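Local atomic coordinates of ADP-ribosylating toxin CARDS (Mycoplasma pneumoniae, PDB entry 4TLV), a protein that transfers the ADP-ribosyl group of NAD(+) to target proteins and causes vacuoles to form in mammalian cells, acting as the main virulence factor of the bacterium. Residues H38-S51 / S225-P237. Sequence-based numbering, arbitrary orientation.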
loop_
_atom_site.group_PDB
_atom_site.type_symbol
_atom_site.label_atom_id
_atom_site.label_comp_id
_atom_site.label_asym_id
_atom_site.label_seq_id
_atom_site.Cartn_x
_atom_site.Cartn_y
_atom_site.Cartn_z
ATOM N N HIS A 38 -10.563 -11.226 -12.127
ATOM C CA HIS A 38 -9.590 -11.734 -11.163
ATOM C C HIS A 38 -9.470 -10.811 -9.947
ATOM O O HIS A 38 -9.417 -11.273 -8.798
ATOM C CB HIS A 38 -8.218 -11.899 -11.818
ATOM C CG HIS A 38 -7.147 -12.250 -10.844
ATOM N ND1 HIS A 38 -7.119 -13.461 -10.184
ATOM C CD2 HIS A 38 -6.107 -11.526 -10.364
ATOM C CE1 HIS A 38 -6.093 -13.473 -9.347
ATOM N NE2 HIS A 38 -5.458 -12.315 -9.444
ATOM N N ILE A 39 -9.416 -9.509 -10.202
ATOM C CA ILE A 39 -9.354 -8.506 -9.142
ATOM C C ILE A 39 -10.641 -8.524 -8.313
ATOM O O ILE A 39 -10.606 -8.387 -7.080
ATOM C CB ILE A 39 -9.160 -7.082 -9.724
ATOM C CG1 ILE A 39 -7.784 -6.961 -10.384
ATOM C CG2 ILE A 39 -9.315 -6.038 -8.639
ATOM C CD1 ILE A 39 -6.625 -7.318 -9.452
ATOM N N LEU A 40 -11.777 -8.706 -8.987
ATOM C CA LEU A 40 -13.077 -8.613 -8.315
ATOM C C LEU A 40 -13.667 -9.966 -7.910
ATOM O O LEU A 40 -14.776 -10.034 -7.372
ATOM C CB LEU A 40 -14.074 -7.857 -9.206
ATOM C CG LEU A 40 -13.675 -6.440 -9.608
ATOM C CD1 LEU A 40 -14.664 -5.885 -10.633
ATOM C CD2 LEU A 40 -13.639 -5.563 -8.356
ATOM N N SER A 41 -12.932 -11.043 -8.187
ATOM C CA SER A 41 -13.370 -12.403 -7.856
ATOM C C SER A 41 -14.760 -12.730 -8.423
ATOM O O SER A 41 -15.554 -13.416 -7.784
ATOM C CB SER A 41 -13.349 -12.663 -6.343
ATOM O OG SER A 41 -12.060 -12.415 -5.773
ATOM N N THR A 42 -15.045 -12.228 -9.620
ATOM C CA THR A 42 -16.321 -12.489 -10.286
ATOM C C THR A 42 -16.482 -13.970 -10.616
ATOM O O THR A 42 -15.599 -14.563 -11.236
ATOM C CB THR A 42 -16.410 -11.724 -11.607
ATOM O OG1 THR A 42 -16.093 -10.353 -11.374
ATOM C CG2 THR A 42 -17.827 -11.838 -12.210
ATOM N N ASN A 43 -17.618 -14.554 -10.228
ATOM C CA ASN A 43 -17.873 -15.980 -10.479
ATOM C C ASN A 43 -16.606 -16.783 -10.218
ATOM O O ASN A 43 -16.122 -17.506 -11.096
ATOM C CB ASN A 43 -18.325 -16.218 -11.928
ATOM C CG ASN A 43 -19.609 -15.485 -12.278
ATOM O OD1 ASN A 43 -20.491 -15.322 -11.300
ATOM N ND2 ASN A 43 -19.805 -15.068 -13.425
ATOM N N PHE A 44 -16.089 -16.652 -8.999
ATOM C CA PHE A 44 -14.752 -17.111 -8.645
ATOM C C PHE A 44 -14.505 -18.580 -8.940
ATOM O O PHE A 44 -15.363 -19.440 -8.697
ATOM C CB PHE A 44 -14.500 -16.844 -7.152
ATOM C CG PHE A 44 -13.125 -17.214 -6.693
ATOM C CD1 PHE A 44 -12.028 -16.444 -7.067
ATOM C CD2 PHE A 44 -12.924 -18.317 -5.876
ATOM C CE1 PHE A 44 -10.742 -16.777 -6.626
ATOM C CE2 PHE A 44 -11.640 -18.653 -5.436
ATOM C CZ PHE A 44 -10.555 -17.884 -5.814
ATOM N N GLY A 45 -13.317 -18.869 -9.455
ATOM C CA GLY A 45 -12.891 -20.247 -9.587
ATOM C C GLY A 45 -12.437 -20.610 -10.980
ATOM O O GLY A 45 -12.128 -21.771 -11.222
ATOM N N ARG A 46 -12.394 -19.636 -11.887
ATOM C CA ARG A 46 -12.031 -19.921 -13.289
ATOM C C ARG A 46 -10.766 -19.206 -13.762
ATOM O O ARG A 46 -10.342 -19.405 -14.902
ATOM C CB ARG A 46 -13.156 -19.497 -14.245
ATOM C CG ARG A 46 -14.519 -20.153 -14.031
ATOM C CD ARG A 46 -15.627 -19.255 -14.618
ATOM N NE ARG A 46 -15.585 -17.919 -14.027
ATOM C CZ ARG A 46 -15.432 -16.777 -14.700
ATOM N NH1 ARG A 46 -15.329 -16.775 -16.022
ATOM N NH2 ARG A 46 -15.402 -15.623 -14.039
ATOM N N SER A 47 -10.173 -18.364 -12.920
ATOM C CA SER A 47 -9.056 -17.538 -13.393
ATOM C C SER A 47 -7.784 -18.309 -13.760
ATOM O O SER A 47 -7.406 -19.291 -13.109
ATOM C CB SER A 47 -8.695 -16.442 -12.388
ATOM O OG SER A 47 -7.742 -15.559 -12.963
ATOM N N TYR A 48 -7.121 -17.827 -14.809
ATOM C CA TYR A 48 -5.836 -18.355 -15.245
ATOM C C TYR A 48 -4.723 -17.710 -14.434
ATOM O O TYR A 48 -3.597 -18.132 -14.507
ATOM C CB TYR A 48 -5.613 -17.987 -16.715
ATOM C CG TYR A 48 -4.411 -18.632 -17.364
ATOM C CD1 TYR A 48 -4.348 -20.016 -17.539
ATOM C CD2 TYR A 48 -3.365 -17.856 -17.861
ATOM C CE1 TYR A 48 -3.268 -20.608 -18.148
ATOM C CE2 TYR A 48 -2.275 -18.440 -18.486
ATOM C CZ TYR A 48 -2.227 -19.817 -18.622
ATOM O OH TYR A 48 -1.138 -20.397 -19.234
ATOM N N PHE A 49 -5.056 -16.668 -13.670
ATOM C CA PHE A 49 -4.045 -15.913 -12.951
ATOM C C PHE A 49 -3.868 -16.467 -11.540
ATOM O O PHE A 49 -4.857 -16.765 -10.872
ATOM C CB PHE A 49 -4.459 -14.443 -12.858
ATOM C CG PHE A 49 -4.638 -13.770 -14.200
ATOM C CD1 PHE A 49 -3.840 -14.129 -15.284
ATOM C CD2 PHE A 49 -5.594 -12.772 -14.376
ATOM C CE1 PHE A 49 -3.987 -13.511 -16.527
ATOM C CE2 PHE A 49 -5.743 -12.141 -15.614
ATOM C CZ PHE A 49 -4.929 -12.527 -16.700
ATOM N N ILE A 50 -2.619 -16.578 -11.083
ATOM C CA ILE A 50 -2.350 -17.002 -9.698
ATOM C C ILE A 50 -1.831 -15.823 -8.873
ATOM O O ILE A 50 -0.909 -15.129 -9.289
ATOM C CB ILE A 50 -1.326 -18.136 -9.644
ATOM C CG1 ILE A 50 -1.859 -19.373 -10.379
ATOM C CG2 ILE A 50 -1.001 -18.518 -8.194
ATOM C CD1 ILE A 50 -0.814 -20.487 -10.493
ATOM N N SER A 51 -2.415 -15.606 -7.696
ATOM C CA SER A 51 -2.055 -14.441 -6.881
ATOM C C SER A 51 -0.859 -14.671 -5.965
ATOM O O SER A 51 -0.689 -15.746 -5.383
ATOM C CB SER A 51 -3.250 -13.989 -6.034
ATOM O OG SER A 51 -3.678 -15.075 -5.216
ATOM N N SER A 225 -11.170 -5.788 3.127
ATOM C CA SER A 225 -11.609 -6.645 2.026
ATOM C C SER A 225 -10.430 -7.445 1.490
ATOM O O SER A 225 -9.327 -6.914 1.391
ATOM C CB SER A 225 -12.148 -5.784 0.870
ATOM O OG SER A 225 -13.105 -4.852 1.320
ATOM N N ALA A 226 -10.663 -8.709 1.134
ATOM C CA ALA A 226 -9.653 -9.530 0.467
ATOM C C ALA A 226 -10.279 -10.119 -0.793
ATOM O O ALA A 226 -11.473 -10.415 -0.805
ATOM C CB ALA A 226 -9.158 -10.666 1.396
ATOM N N SER A 227 -9.504 -10.285 -1.857
ATOM C CA SER A 227 -10.057 -11.055 -2.972
ATOM C C SER A 227 -10.057 -12.524 -2.600
ATOM O O SER A 227 -9.268 -12.981 -1.764
ATOM C CB SER A 227 -9.287 -10.842 -4.276
ATOM O OG SER A 227 -7.921 -11.064 -4.073
ATOM N N LEU A 228 -10.943 -13.276 -3.229
ATOM C CA LEU A 228 -11.004 -14.706 -2.968
ATOM C C LEU A 228 -9.732 -15.444 -3.417
ATOM O O LEU A 228 -9.417 -16.517 -2.901
ATOM C CB LEU A 228 -12.260 -15.310 -3.603
ATOM C CG LEU A 228 -13.567 -15.077 -2.820
ATOM C CD1 LEU A 228 -13.896 -13.593 -2.602
ATOM C CD2 LEU A 228 -14.727 -15.800 -3.515
ATOM N N SER A 229 -8.982 -14.881 -4.355
ATOM C CA SER A 229 -7.796 -15.540 -4.822
ATOM C C SER A 229 -6.751 -15.573 -3.572
ATOM O O SER A 229 -5.940 -16.485 -3.475
ATOM C CB SER A 229 -7.147 -14.891 -6.046
ATOM O OG SER A 229 -6.829 -13.533 -5.776
ATOM N N PHE A 230 -6.823 -14.576 -2.691
ATOM C CA PHE A 230 -6.021 -14.569 -1.468
ATOM C C PHE A 230 -6.670 -15.423 -0.360
ATOM O O PHE A 230 -6.011 -16.272 0.256
ATOM C CB PHE A 230 -5.805 -13.130 -0.958
ATOM C CG PHE A 230 -4.682 -12.394 -1.655
ATOM C CD1 PHE A 230 -4.813 -11.979 -2.976
ATOM C CD2 PHE A 230 -3.500 -12.113 -0.993
ATOM C CE1 PHE A 230 -3.772 -11.321 -3.635
ATOM C CE2 PHE A 230 -2.452 -11.441 -1.645
ATOM C CZ PHE A 230 -2.587 -11.055 -2.969
ATOM N N ALA A 231 -7.953 -15.186 -0.104
ATOM C CA ALA A 231 -8.635 -15.801 1.051
ATOM C C ALA A 231 -9.009 -17.279 0.868
ATOM O O ALA A 231 -9.253 -17.987 1.856
ATOM C CB ALA A 231 -9.861 -15.007 1.421
ATOM N N CYS A 232 -9.088 -17.732 -0.385
ATOM C CA CYS A 232 -9.440 -19.126 -0.679
ATOM C C CYS A 232 -8.357 -19.744 -1.559
ATOM O O CYS A 232 -8.623 -20.097 -2.704
ATOM C CB CYS A 232 -10.777 -19.203 -1.420
ATOM S SG CYS A 232 -12.057 -18.054 -0.889
ATOM N N PRO A 233 -7.131 -19.877 -1.023
ATOM C CA PRO A 233 -5.967 -20.233 -1.846
ATOM C C PRO A 233 -6.067 -21.636 -2.428
ATOM O O PRO A 233 -5.360 -21.932 -3.378
ATOM C CB PRO A 233 -4.785 -20.183 -0.873
ATOM C CG PRO A 233 -5.373 -20.070 0.502
ATOM C CD PRO A 233 -6.804 -19.664 0.398
ATOM N N ASP A 234 -6.942 -22.468 -1.875
ATOM C CA ASP A 234 -7.065 -23.844 -2.341
ATOM C C ASP A 234 -8.489 -24.216 -2.749
ATOM O O ASP A 234 -8.911 -25.366 -2.642
ATOM C CB ASP A 234 -6.507 -24.777 -1.279
ATOM C CG ASP A 234 -5.076 -24.441 -0.957
ATOM O OD1 ASP A 234 -4.227 -24.697 -1.821
ATOM O OD2 ASP A 234 -4.814 -23.864 0.113
ATOM N N TRP A 235 -9.205 -23.218 -3.241
ATOM C CA TRP A 235 -10.554 -23.378 -3.758
ATOM C C TRP A 235 -10.682 -24.583 -4.698
ATOM O O TRP A 235 -9.864 -24.756 -5.595
ATOM C CB TRP A 235 -10.935 -22.108 -4.514
ATOM C CG TRP A 235 -12.287 -22.137 -5.123
ATOM C CD1 TRP A 235 -12.628 -22.662 -6.331
ATOM C CD2 TRP A 235 -13.482 -21.600 -4.560
ATOM N NE1 TRP A 235 -13.969 -22.486 -6.558
ATOM C CE2 TRP A 235 -14.517 -21.833 -5.485
ATOM C CE3 TRP A 235 -13.775 -20.928 -3.370
ATOM C CZ2 TRP A 235 -15.825 -21.429 -5.255
ATOM C CZ3 TRP A 235 -15.079 -20.524 -3.141
ATOM C CH2 TRP A 235 -16.088 -20.773 -4.081
ATOM N N SER A 236 -11.721 -25.393 -4.490
ATOM C CA SER A 236 -12.009 -26.550 -5.353
ATOM C C SER A 236 -13.441 -26.491 -5.867
ATOM O O SER A 236 -14.321 -25.974 -5.190
ATOM C CB SER A 236 -11.822 -27.871 -4.593
ATOM O OG SER A 236 -10.456 -28.243 -4.510
ATOM N N PRO A 237 -13.685 -27.033 -7.070
ATOM C CA PRO A 237 -15.059 -27.053 -7.588
ATOM C C PRO A 237 -15.939 -27.973 -6.741
ATOM O O PRO A 237 -15.471 -29.030 -6.313
ATOM C CB PRO A 237 -14.901 -27.636 -9.000
ATOM C CG PRO A 237 -13.425 -27.572 -9.307
ATOM C CD PRO A 237 -12.734 -27.685 -7.986
HETATM O O HOH W 1 -7.103 -10.596 -6.758
HETATM O O HOH W 2 -10.025 -13.347 -7.222
#
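Phe44 packs a face on Leu228 and an edge on Trp235. Leu228 CB sits over the centre of that face, 3.5 Å from the ring centroid, a CH-pi contact, while CD2 of the same leucine reaches Phe44 CB and CG. The edge of Phe44 points at the face of the Trp235 indole, T-shaped, planes at 83°, with Phe44 CD2 3.6 Å above the indole plane. With chi1 at -177° Phe44 swings CG away from its own N, carrying the ring out of the 41-48 loop to the short helix 228-231. Cys232, disulfide-bonded to Cys249, brings SG obliquely to within 5.4 Å of the Phe44 centroid. Gly45 CA packs beside Trp235 NE1, and Ser51 CB lies 3.6 Å from Phe230 CE1.

The polar contacts gather at the start of that helix. Leu228 N donates to Ser41 OG at 2.9 Å (150° at the hydrogen). One water joins His38 O to Ser41 OG; another joins His38 O to Ser227 OG. His38 NE2 is hydrogen-bonded to Glu134 OE2.

The contact joins the mART domain to a segment inferred to belong to the NAD(+)-binding pocket. Its aromatic end is apolar, beside the disulfide; at its buried polar end Ser41 OG and the waters satisfy Leu228 N and His38 O.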